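Local coordinates for 2-oxo-1,2-dihydroquinoline 8-monooxygenase, oxygenase component (Pseudomonas putida, PDB 1Z03), which probably hydroxylates 2-oxo-1,2-dihydroquinoline at position 8, as a Rieske-type oxygenase with a [2Fe-2S] cluster and a mononuclear iron centre, at residues 184-189 with 304-309; 228-233 with 359-364; 263-268 with 291-296. All blocks are in the same frame, centred on the assembly; numbering follows the deposited sequence.

Contact 1: residues 184-189 with 304-309. With OCH (quinolin-2(1H)-one), chain I.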
loop_
_atom_site.group_PDB
_atom_site.type_symbol
_atom_site.label_atom_id
_atom_site.label_comp_id
_atom_site.label_asym_id
_atom_site.label_seq_id
_atom_site.Cartn_x
_atom_site.Cartn_y
_atom_site.Cartn_z
ATOM N N LEU A 184 -34.078 7.719 -37.107
ATOM C CA LEU A 184 -34.870 7.495 -35.900
ATOM C C LEU A 184 -34.728 8.502 -34.756
ATOM O O LEU A 184 -35.343 8.325 -33.699
ATOM C CB LEU A 184 -34.600 6.088 -35.372
ATOM C CG LEU A 184 -34.859 4.978 -36.389
ATOM C CD1 LEU A 184 -34.554 3.643 -35.753
ATOM C CD2 LEU A 184 -36.302 5.020 -36.856
ATOM N N TRP A 185 -33.936 9.553 -34.956
ATOM C CA TRP A 185 -33.761 10.567 -33.919
ATOM C C TRP A 185 -33.100 11.855 -34.404
ATOM O O TRP A 185 -32.307 11.845 -35.348
ATOM C CB TRP A 185 -32.951 9.995 -32.748
ATOM C CG TRP A 185 -31.562 9.521 -33.119
ATOM C CD1 TRP A 185 -30.449 10.294 -33.333
ATOM C CD2 TRP A 185 -31.150 8.162 -33.320
ATOM N NE1 TRP A 185 -29.371 9.495 -33.654
ATOM C CE2 TRP A 185 -29.774 8.185 -33.652
ATOM C CE3 TRP A 185 -31.810 6.926 -33.252
ATOM C CZ2 TRP A 185 -29.047 7.018 -33.917
ATOM C CZ3 TRP A 185 -31.085 5.760 -33.516
ATOM C CH2 TRP A 185 -29.716 5.819 -33.845
ATOM N N PRO A 186 -33.435 12.991 -33.768
ATOM C CA PRO A 186 -32.844 14.272 -34.160
ATOM C C PRO A 186 -31.350 14.307 -33.850
ATOM O O PRO A 186 -30.863 13.527 -33.032
ATOM C CB PRO A 186 -33.655 15.297 -33.351
ATOM C CG PRO A 186 -34.154 14.514 -32.173
ATOM C CD PRO A 186 -34.511 13.181 -32.776
ATOM N N SER A 187 -30.629 15.209 -34.505
ATOM C CA SER A 187 -29.188 15.335 -34.319
ATOM C C SER A 187 -28.717 15.651 -32.895
ATOM O O SER A 187 -29.258 16.528 -32.223
ATOM C CB SER A 187 -28.637 16.395 -35.272
ATOM O OG SER A 187 -28.795 15.981 -36.616
ATOM N N SER A 188 -27.693 14.930 -32.451
ATOM C CA SER A 188 -27.128 15.141 -31.123
ATOM C C SER A 188 -26.234 16.369 -31.161
ATOM O O SER A 188 -25.431 16.531 -32.084
ATOM C CB SER A 188 -26.292 13.930 -30.690
ATOM O OG SER A 188 -27.104 12.798 -30.439
ATOM N N PRO A 189 -26.359 17.255 -30.159
ATOM C CA PRO A 189 -25.534 18.463 -30.113
ATOM C C PRO A 189 -24.108 18.158 -29.656
ATOM O O PRO A 189 -23.833 17.104 -29.090
ATOM C CB PRO A 189 -26.281 19.346 -29.120
ATOM C CG PRO A 189 -26.827 18.352 -28.152
ATOM C CD PRO A 189 -27.353 17.260 -29.070
ATOM N N VAL A 304 -23.123 8.926 -26.944
ATOM C CA VAL A 304 -24.329 8.115 -26.966
ATOM C C VAL A 304 -25.446 9.019 -27.466
ATOM O O VAL A 304 -26.059 9.749 -26.686
ATOM C CB VAL A 304 -24.686 7.584 -25.559
ATOM C CG1 VAL A 304 -25.736 6.474 -25.671
ATOM C CG2 VAL A 304 -23.439 7.068 -24.871
ATOM N N GLU A 305 -25.687 8.980 -28.773
ATOM C CA GLU A 305 -26.721 9.804 -29.394
ATOM C C GLU A 305 -28.104 9.445 -28.892
ATOM O O GLU A 305 -28.390 8.279 -28.631
ATOM C CB GLU A 305 -26.715 9.622 -30.912
ATOM C CG GLU A 305 -25.484 10.117 -31.622
ATOM C CD GLU A 305 -25.404 9.547 -33.017
ATOM O OE1 GLU A 305 -24.540 8.673 -33.267
ATOM O OE2 GLU A 305 -26.231 9.968 -33.857
ATOM N N ASN A 306 -28.953 10.462 -28.774
ATOM C CA ASN A 306 -30.334 10.298 -28.337
ATOM C C ASN A 306 -30.445 9.625 -26.970
ATOM O O ASN A 306 -31.271 8.733 -26.772
ATOM C CB ASN A 306 -31.113 9.487 -29.386
ATOM C CG ASN A 306 -32.602 9.848 -29.426
ATOM O OD1 ASN A 306 -32.960 11.011 -29.611
ATOM N ND2 ASN A 306 -33.467 8.847 -29.262
ATOM N N TRP A 307 -29.617 10.056 -26.024
ATOM C CA TRP A 307 -29.643 9.482 -24.680
ATOM C C TRP A 307 -29.535 10.572 -23.612
ATOM O O TRP A 307 -28.676 11.451 -23.695
ATOM C CB TRP A 307 -28.503 8.474 -24.518
ATOM C CG TRP A 307 -28.564 7.700 -23.241
ATOM C CD1 TRP A 307 -28.140 8.111 -22.003
ATOM C CD2 TRP A 307 -29.154 6.407 -23.055
ATOM N NE1 TRP A 307 -28.438 7.154 -21.060
ATOM C CE2 TRP A 307 -29.061 6.098 -21.678
ATOM C CE3 TRP A 307 -29.755 5.477 -23.918
ATOM C CZ2 TRP A 307 -29.546 4.897 -21.144
ATOM C CZ3 TRP A 307 -30.237 4.280 -23.387
ATOM C CH2 TRP A 307 -30.129 4.004 -22.011
ATOM N N PRO A 308 -30.400 10.516 -22.585
ATOM C CA PRO A 308 -31.439 9.497 -22.388
ATOM C C PRO A 308 -32.760 9.788 -23.108
ATOM O O PRO A 308 -33.677 8.973 -23.076
ATOM C CB PRO A 308 -31.604 9.478 -20.874
ATOM C CG PRO A 308 -31.471 10.939 -20.545
ATOM C CD PRO A 308 -30.300 11.395 -21.403
ATOM N N GLU A 309 -32.842 10.949 -23.750
ATOM C CA GLU A 309 -34.042 11.368 -24.467
ATOM C C GLU A 309 -33.668 12.145 -25.724
ATOM O O GLU A 309 -32.500 12.472 -25.937
ATOM C CB GLU A 309 -34.901 12.261 -23.573
ATOM C CG GLU A 309 -35.586 11.539 -22.444
ATOM C CD GLU A 309 -36.236 12.499 -21.484
ATOM O OE1 GLU A 309 -37.147 12.074 -20.739
ATOM O OE2 GLU A 309 -35.828 13.679 -21.472
HETATM O O1 OCH I . -24.113 0.610 -25.245
HETATM N N2 OCH I . -23.672 2.480 -23.933
HETATM C C3 OCH I . -24.089 3.542 -23.091
HETATM C C4 OCH I . -23.134 4.472 -22.535
HETATM C C5 OCH I . -23.608 5.490 -21.708
HETATM C C6 OCH I . -25.003 5.608 -21.416
HETATM C C7 OCH I . -25.927 4.713 -21.952
HETATM C C8 OCH I . -25.512 3.669 -22.787
HETATM C C9 OCH I . -26.478 2.694 -23.374
HETATM C C10 OCH I . -26.065 1.695 -24.170
HETATM C C1 OCH I . -24.570 1.501 -24.527
HETATM O O HOH W 1 -36.004 8.787 -30.793
HETATM O O HOH W 2 -31.758 13.140 -30.275
HETATM O O HOH W 3 -29.137 13.453 -29.155
HETATM O O HOH W 4 -27.103 12.463 -33.924
#
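One face of the Trp185 indole is covered by Asn306, whose CB lies 4.1 Å from the centroid of the five-membered ring in a CH-pi contact, offset toward the rim. Asn306 CG is anti to the backbone N (chi1 -151°), which brings the amide to within 19° of the indole plane, OD1 3.3 Å from CB of Trp185. At the indole edge, Trp185 NE1 donates to Glu305 OE2 at 3.2 Å. This fairly straight bond runs close to the ring plane but meets the oxygen from above the carboxylate plane; the ring and carboxylate planes are 81° apart. The loop 184-189 thus packs on the end of strand 301-305, in the antiparallel sheet of the Bet v 1-like catalytic domain. Chain alternation sends Val304 the other way, and its CG2 lies 3.5 Å from C4 of the bound quinolinone. Trp307 lays one indole face over the same ligand, its CE2 3.4 Å from C7, while Pro308 CB covers the opposite face. Waters fill the seam: one links Leu184 O to Asn306 ND2, which also donates to His291 O, and another donates to both Pro186 O and Asn306 OD1. Glu305 OE1 is salt-bridged to Arg293, which is likely to keep the carboxylate ionised. A further water accepts from Ser188 N and donates to Glu305 OE2, while Ser188 OG rests 3.2 Å from Glu305 CB.

Contact 2: residues 228-233 with 359-364. With OCH (quinolin-2(1H)-one), chain I.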
loop_
_atom_site.group_PDB
_atom_site.type_symbol
_atom_site.label_atom_id
_atom_site.label_comp_id
_atom_site.label_asym_id
_atom_site.label_seq_id
_atom_site.Cartn_x
_atom_site.Cartn_y
_atom_site.Cartn_z
ATOM N N ASN A 228 -31.669 -2.038 -13.626
ATOM C CA ASN A 228 -31.665 -0.621 -13.272
ATOM C C ASN A 228 -33.079 -0.084 -13.139
ATOM O O ASN A 228 -33.956 -0.415 -13.927
ATOM C CB ASN A 228 -30.899 0.206 -14.301
ATOM C CG ASN A 228 -29.415 -0.109 -14.313
ATOM O OD1 ASN A 228 -28.880 -0.707 -13.378
ATOM N ND2 ASN A 228 -28.741 0.304 -15.370
ATOM N N THR A 229 -33.283 0.764 -12.140
ATOM C CA THR A 229 -34.595 1.332 -11.871
ATOM C C THR A 229 -35.212 2.101 -13.035
ATOM O O THR A 229 -36.407 1.963 -13.305
ATOM C CB THR A 229 -34.547 2.255 -10.649
ATOM O OG1 THR A 229 -33.774 1.636 -9.621
ATOM C CG2 THR A 229 -35.928 2.475 -10.113
ATOM N N ILE A 230 -34.410 2.902 -13.729
ATOM C CA ILE A 230 -34.937 3.678 -14.847
ATOM C C ILE A 230 -35.503 2.790 -15.946
ATOM O O ILE A 230 -36.508 3.123 -16.579
ATOM C CB ILE A 230 -33.871 4.605 -15.463
ATOM C CG1 ILE A 230 -34.555 5.581 -16.428
ATOM C CG2 ILE A 230 -32.817 3.791 -16.206
ATOM C CD1 ILE A 230 -33.700 6.740 -16.826
ATOM N N VAL A 231 -34.862 1.652 -16.172
ATOM C CA VAL A 231 -35.331 0.739 -17.199
ATOM C C VAL A 231 -36.768 0.289 -16.932
ATOM O O VAL A 231 -37.585 0.237 -17.852
ATOM C CB VAL A 231 -34.406 -0.489 -17.298
ATOM C CG1 VAL A 231 -35.009 -1.530 -18.235
ATOM C CG2 VAL A 231 -33.038 -0.045 -17.794
ATOM N N HIS A 232 -37.087 -0.015 -15.678
ATOM C CA HIS A 232 -38.431 -0.469 -15.347
ATOM C C HIS A 232 -39.426 0.653 -15.080
ATOM O O HIS A 232 -40.634 0.457 -15.200
ATOM C CB HIS A 232 -38.377 -1.430 -14.164
ATOM C CG HIS A 232 -37.523 -2.630 -14.422
ATOM N ND1 HIS A 232 -36.153 -2.608 -14.287
ATOM C CD2 HIS A 232 -37.835 -3.865 -14.879
ATOM C CE1 HIS A 232 -35.657 -3.776 -14.650
ATOM N NE2 HIS A 232 -36.657 -4.557 -15.015
ATOM N N ALA A 233 -38.921 1.829 -14.724
ATOM C CA ALA A 233 -39.785 2.974 -14.467
ATOM C C ALA A 233 -40.254 3.532 -15.807
ATOM O O ALA A 233 -41.398 3.967 -15.947
ATOM C CB ALA A 233 -39.030 4.045 -13.692
ATOM N N HIS A 359 -26.426 8.434 -12.108
ATOM C CA HIS A 359 -26.342 7.589 -10.924
ATOM C C HIS A 359 -27.421 6.547 -11.186
ATOM O O HIS A 359 -28.418 6.846 -11.829
ATOM C CB HIS A 359 -26.679 8.365 -9.652
ATOM C CG HIS A 359 -25.572 9.247 -9.172
ATOM N ND1 HIS A 359 -24.309 8.770 -8.896
ATOM C CD2 HIS A 359 -25.533 10.579 -8.928
ATOM C CE1 HIS A 359 -23.538 9.769 -8.505
ATOM N NE2 HIS A 359 -24.257 10.877 -8.517
ATOM N N GLY A 360 -27.237 5.331 -10.705
ATOM C CA GLY A 360 -28.246 4.319 -10.952
ATOM C C GLY A 360 -27.877 3.533 -12.193
ATOM O O GLY A 360 -27.302 2.448 -12.090
ATOM N N PHE A 361 -28.180 4.081 -13.366
ATOM C CA PHE A 361 -27.851 3.390 -14.608
ATOM C C PHE A 361 -26.337 3.215 -14.757
ATOM O O PHE A 361 -25.836 2.093 -14.834
ATOM C CB PHE A 361 -28.395 4.154 -15.829
ATOM C CG PHE A 361 -28.286 3.383 -17.125
ATOM C CD1 PHE A 361 -29.248 2.436 -17.471
ATOM C CD2 PHE A 361 -27.209 3.578 -17.982
ATOM C CE1 PHE A 361 -29.136 1.699 -18.650
ATOM C CE2 PHE A 361 -27.090 2.844 -19.163
ATOM C CZ PHE A 361 -28.054 1.905 -19.496
ATOM N N ASN A 362 -25.605 4.324 -14.781
ATOM C CA ASN A 362 -24.158 4.250 -14.957
ATOM C C ASN A 362 -23.345 3.781 -13.758
ATOM O O ASN A 362 -22.186 3.390 -13.915
ATOM C CB ASN A 362 -23.621 5.583 -15.464
ATOM C CG ASN A 362 -24.002 5.843 -16.912
ATOM O OD1 ASN A 362 -24.747 6.777 -17.215
ATOM N ND2 ASN A 362 -23.491 5.006 -17.819
ATOM N N ASP A 363 -23.929 3.803 -12.564
ATOM C CA ASP A 363 -23.195 3.330 -11.397
ATOM C C ASP A 363 -22.872 1.851 -11.586
ATOM O O ASP A 363 -21.847 1.376 -11.116
ATOM C CB ASP A 363 -24.004 3.539 -10.114
ATOM C CG ASP A 363 -23.918 4.972 -9.588
ATOM O OD1 ASP A 363 -24.718 5.320 -8.697
ATOM O OD2 ASP A 363 -23.054 5.749 -10.052
ATOM N N SER A 364 -23.748 1.125 -12.279
ATOM C CA SER A 364 -23.528 -0.297 -12.544
ATOM C C SER A 364 -22.249 -0.501 -13.348
ATOM O O SER A 364 -21.550 -1.494 -13.163
ATOM C CB SER A 364 -24.697 -0.891 -13.329
ATOM O OG SER A 364 -25.900 -0.872 -12.582
HETATM O O1 OCH I . -24.113 0.610 -25.245
HETATM N N2 OCH I . -23.672 2.480 -23.933
HETATM C C3 OCH I . -24.089 3.542 -23.091
HETATM C C4 OCH I . -23.134 4.472 -22.535
HETATM C C5 OCH I . -23.608 5.490 -21.708
HETATM C C6 OCH I . -25.003 5.608 -21.416
HETATM C C7 OCH I . -25.927 4.713 -21.952
HETATM C C8 OCH I . -25.512 3.669 -22.787
HETATM C C9 OCH I . -26.478 2.694 -23.374
HETATM C C10 OCH I . -26.065 1.695 -24.170
HETATM C C1 OCH I . -24.570 1.501 -24.527
#
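Asn228 and Phe361 meet at the wall of the mononuclear iron site, where a short helix, 229-233, faces the junction between helices 339-361 and 363-377. His221, His225 and Asp365 bind the iron, forming the facial triad of two histidines and one carboxylate found in Rieske oxygenases. The tight part is the buried Asn228 side chain, wedged between Phe361 and Ser364. Its CG lies 3.8 Å from CA of Phe361 and 4.0 Å from OG of Ser364, and the amide plane stands 73° from the phenyl plane. Although Asn228 holds the N-cap position of helix 229-233, its side chain makes no capping bond and reaches across to the other segment instead. An alanine here is likely to leave a gap beside the Phe361 ring, setting that ring freer to shift, and to remove the polar group next to the Ser364 hydroxyl. Phe361 has CG anti to its backbone N (chi1 -171°), which carries the ring out between helix 229-233 and the ligand pocket, where it stacks on His225. Farther along the helix the packing slackens: Ile230 CG2 comes within 4.0 Å of Phe361 CD1, and Val231 CG2 approaches the ring edge at CE1 no nearer than 4.4 Å. Thr229, His232 and Ala233 line the solvent side; there His232 ND1 turns back on its own segment and donates to Asn228 O at 3.1 Å, from above the carbonyl plane. On the inner side Asn362 acts in the second shell, its ND2 bonded to the iron ligand Asp365 and its OD1 to Gln314. Phe361 CE2 lies 3.6 Å from C7 of the bound quinolinone.

Contact 3: residues 263-268 with 291-296; sequences MQWLFT and HYRTSV. With OCH (quinolin-2(1H)-one), chain I.
With CG anti to the backbone N (chi1 -177°) and a bend at chi3 (63°), Arg293 brings its guanidinium face against Met263. The Met263 chain, bent at chi2 and chi3, sets SD over that face, 3.5 Å from Arg293 NE. NE is salt-bridged to Glu305, NH1 and NH2 are hydrogen-bonded to the carbonyls of Phe180 and Pro181, and a water joins NH2 to Leu266 O. Gln264 N donates to Thr294 O at 3.3 Å, next to the antiparallel non-hydrogen-bonded pair Met263-Ser295. Past the strand end, Phe267 turns its edge to one face of Tyr292, planes 75° apart, in a T-shaped pair. His291 CA lies over the Phe267 face, 4.0 Å from the ring centroid, while the His291 ring, with ND1 3.3 Å from Phe267 CD2, joins Phe267 and Tyr292 in an aromatic cluster. C9 of the bound quinolinone lies over the opposite face of Tyr292, whose CE1 is 3.6 Å from C10. Thr294 CG2 reaches N2 of the ligand at 3.8 Å. Tyr292 O and Thr294 N, buried here, find no polar partner. Such an antiparallel sheet, lining the substrate pocket with one face, is characteristic of the Bet v 1-like domain of Rieske oxygenases.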
loop_
_atom_site.group_PDB
_atom_site.type_symbol
_atom_site.label_atom_id
_atom_site.label_comp_id
_atom_site.label_asym_id
_atom_site.label_seq_id
_atom_site.Cartn_x
_atom_site.Cartn_y
_atom_site.Cartn_z
ATOM N N MET A 263 -17.989 4.444 -35.779
ATOM C CA MET A 263 -19.418 4.637 -35.565
ATOM C C MET A 263 -20.095 3.273 -35.684
ATOM O O MET A 263 -19.914 2.566 -36.677
ATOM C CB MET A 263 -19.988 5.597 -36.618
ATOM C CG MET A 263 -21.502 5.771 -36.576
ATOM S SD MET A 263 -22.069 6.593 -35.067
ATOM C CE MET A 263 -21.484 8.227 -35.308
ATOM N N GLN A 264 -20.869 2.901 -34.669
ATOM C CA GLN A 264 -21.562 1.624 -34.690
ATOM C C GLN A 264 -22.966 1.841 -35.256
ATOM O O GLN A 264 -23.698 2.720 -34.795
ATOM C CB GLN A 264 -21.609 1.040 -33.276
ATOM C CG GLN A 264 -20.234 1.002 -32.619
ATOM C CD GLN A 264 -20.145 0.019 -31.473
ATOM O OE1 GLN A 264 -20.779 0.194 -30.431
ATOM N NE2 GLN A 264 -19.349 -1.026 -31.659
ATOM N N TRP A 265 -23.324 1.052 -36.268
ATOM C CA TRP A 265 -24.626 1.186 -36.918
ATOM C C TRP A 265 -25.761 0.552 -36.125
ATOM O O TRP A 265 -26.434 -0.361 -36.607
ATOM C CB TRP A 265 -24.593 0.581 -38.332
ATOM C CG TRP A 265 -23.632 1.254 -39.267
ATOM C CD1 TRP A 265 -22.502 0.711 -39.804
ATOM C CD2 TRP A 265 -23.713 2.596 -39.776
ATOM N NE1 TRP A 265 -21.871 1.628 -40.616
ATOM C CE2 TRP A 265 -22.591 2.793 -40.617
ATOM C CE3 TRP A 265 -24.623 3.651 -39.605
ATOM C CZ2 TRP A 265 -22.354 3.999 -41.285
ATOM C CZ3 TRP A 265 -24.389 4.854 -40.271
ATOM C CH2 TRP A 265 -23.261 5.015 -41.101
ATOM N N LEU A 266 -25.977 1.042 -34.910
ATOM C CA LEU A 266 -27.044 0.516 -34.074
ATOM C C LEU A 266 -28.396 0.870 -34.694
ATOM O O LEU A 266 -28.541 1.899 -35.366
ATOM C CB LEU A 266 -26.945 1.094 -32.654
ATOM C CG LEU A 266 -25.596 0.921 -31.950
ATOM C CD1 LEU A 266 -25.758 1.192 -30.458
ATOM C CD2 LEU A 266 -25.079 -0.487 -32.181
ATOM N N PHE A 267 -29.377 0.007 -34.467
ATOM C CA PHE A 267 -30.721 0.207 -34.987
ATOM C C PHE A 267 -30.816 0.202 -36.511
ATOM O O PHE A 267 -31.474 1.050 -37.116
ATOM C CB PHE A 267 -31.338 1.481 -34.392
ATOM C CG PHE A 267 -31.579 1.382 -32.910
ATOM C CD1 PHE A 267 -30.539 1.582 -32.006
ATOM C CD2 PHE A 267 -32.821 0.985 -32.422
ATOM C CE1 PHE A 267 -30.726 1.380 -30.637
ATOM C CE2 PHE A 267 -33.024 0.782 -31.063
ATOM C CZ PHE A 267 -31.973 0.977 -30.164
ATOM N N THR A 268 -30.115 -0.764 -37.103
ATOM C CA THR A 268 -30.106 -1.042 -38.543
ATOM C C THR A 268 -29.942 -2.563 -38.503
ATOM O O THR A 268 -29.745 -3.122 -37.419
ATOM C CB THR A 268 -28.904 -0.425 -39.297
ATOM O OG1 THR A 268 -27.701 -1.100 -38.924
ATOM C CG2 THR A 268 -28.778 1.055 -38.995
ATOM N N HIS A 291 -34.255 4.397 -28.666
ATOM C CA HIS A 291 -33.289 4.446 -29.762
ATOM C C HIS A 291 -32.070 5.274 -29.393
ATOM O O HIS A 291 -32.194 6.388 -28.890
ATOM C CB HIS A 291 -33.934 5.052 -31.009
ATOM C CG HIS A 291 -35.227 4.405 -31.385
ATOM N ND1 HIS A 291 -35.300 3.124 -31.887
ATOM C CD2 HIS A 291 -36.504 4.844 -31.285
ATOM C CE1 HIS A 291 -36.565 2.800 -32.079
ATOM N NE2 HIS A 291 -37.317 3.825 -31.721
ATOM N N TYR A 292 -30.890 4.732 -29.670
ATOM C CA TYR A 292 -29.643 5.420 -29.362
ATOM C C TYR A 292 -28.530 4.818 -30.214
ATOM O O TYR A 292 -28.710 3.772 -30.838
ATOM C CB TYR A 292 -29.318 5.245 -27.878
ATOM C CG TYR A 292 -29.085 3.799 -27.503
ATOM C CD1 TYR A 292 -27.829 3.208 -27.667
ATOM C CD2 TYR A 292 -30.132 3.001 -27.044
ATOM C CE1 TYR A 292 -27.624 1.865 -27.385
ATOM C CE2 TYR A 292 -29.933 1.650 -26.759
ATOM C CZ TYR A 292 -28.676 1.094 -26.933
ATOM O OH TYR A 292 -28.481 -0.238 -26.667
ATOM N N ARG A 293 -27.378 5.476 -30.228
ATOM C CA ARG A 293 -26.247 4.997 -31.006
ATOM C C ARG A 293 -24.923 5.397 -30.367
ATOM O O ARG A 293 -24.733 6.544 -29.965
ATOM C CB ARG A 293 -26.314 5.544 -32.429
ATOM C CG ARG A 293 -25.205 5.035 -33.324
ATOM C CD ARG A 293 -25.490 5.360 -34.771
ATOM N NE ARG A 293 -25.542 6.793 -35.033
ATOM C CZ ARG A 293 -25.876 7.318 -36.211
ATOM N NH1 ARG A 293 -25.892 8.632 -36.375
ATOM N NH2 ARG A 293 -26.210 6.523 -37.221
ATOM N N THR A 294 -24.001 4.448 -30.289
ATOM C CA THR A 294 -22.701 4.715 -29.692
ATOM C C THR A 294 -21.552 4.766 -30.696
ATOM O O THR A 294 -21.535 4.047 -31.700
ATOM C CB THR A 294 -22.358 3.665 -28.611
ATOM O OG1 THR A 294 -22.460 2.353 -29.172
ATOM C CG2 THR A 294 -23.313 3.771 -27.436
ATOM N N SER A 295 -20.589 5.630 -30.398
ATOM C CA SER A 295 -19.402 5.811 -31.220
ATOM C C SER A 295 -18.277 6.195 -30.266
ATOM O O SER A 295 -18.539 6.683 -29.165
ATOM C CB SER A 295 -19.620 6.939 -32.234
ATOM O OG SER A 295 -19.839 8.185 -31.587
ATOM N N VAL A 296 -17.031 5.958 -30.673
ATOM C CA VAL A 296 -15.894 6.316 -29.841
ATOM C C VAL A 296 -14.754 6.841 -30.714
ATOM O O VAL A 296 -14.515 6.332 -31.811
ATOM C CB VAL A 296 -15.418 5.106 -28.996
ATOM C CG1 VAL A 296 -15.014 3.954 -29.899
ATOM C CG2 VAL A 296 -14.258 5.521 -28.091
HETATM O O1 OCH I . -24.113 0.610 -25.245
HETATM N N2 OCH I . -23.672 2.480 -23.933
HETATM C C3 OCH I . -24.089 3.542 -23.091
HETATM C C4 OCH I . -23.134 4.472 -22.535
HETATM C C5 OCH I . -23.608 5.490 -21.708
HETATM C C6 OCH I . -25.003 5.608 -21.416
HETATM C C7 OCH I . -25.927 4.713 -21.952
HETATM C C8 OCH I . -25.512 3.669 -22.787
HETATM C C9 OCH I . -26.478 2.694 -23.374
HETATM C C10 OCH I . -26.065 1.695 -24.170
HETATM C C1 OCH I . -24.570 1.501 -24.527
HETATM O O HOH W 5 -27.152 3.727 -37.205
#

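All three contacts lie in the catalytic domain and touch the same quinolinone. Contacts 1 and 3, with centres about 10 Å apart, share one antiparallel sheet, in which strands 293-297 and 301-305 are neighbours. Contact 2 joins helix 229-233 to helices 339-361 and 363-377 and lies about 19 Å from contact 1 and 20 Å from contact 3, centre to centre. It meets contact 1 where Trp307 packs on Phe361, but does not touch contact 3. Along the chain, the segments of contacts 1 and 2 alternate, and contact 3 is nested inside the loops closed by both. Residues far apart in sequence therefore converge on one pocket, with sheet on one side and the iron site and its helices on the other.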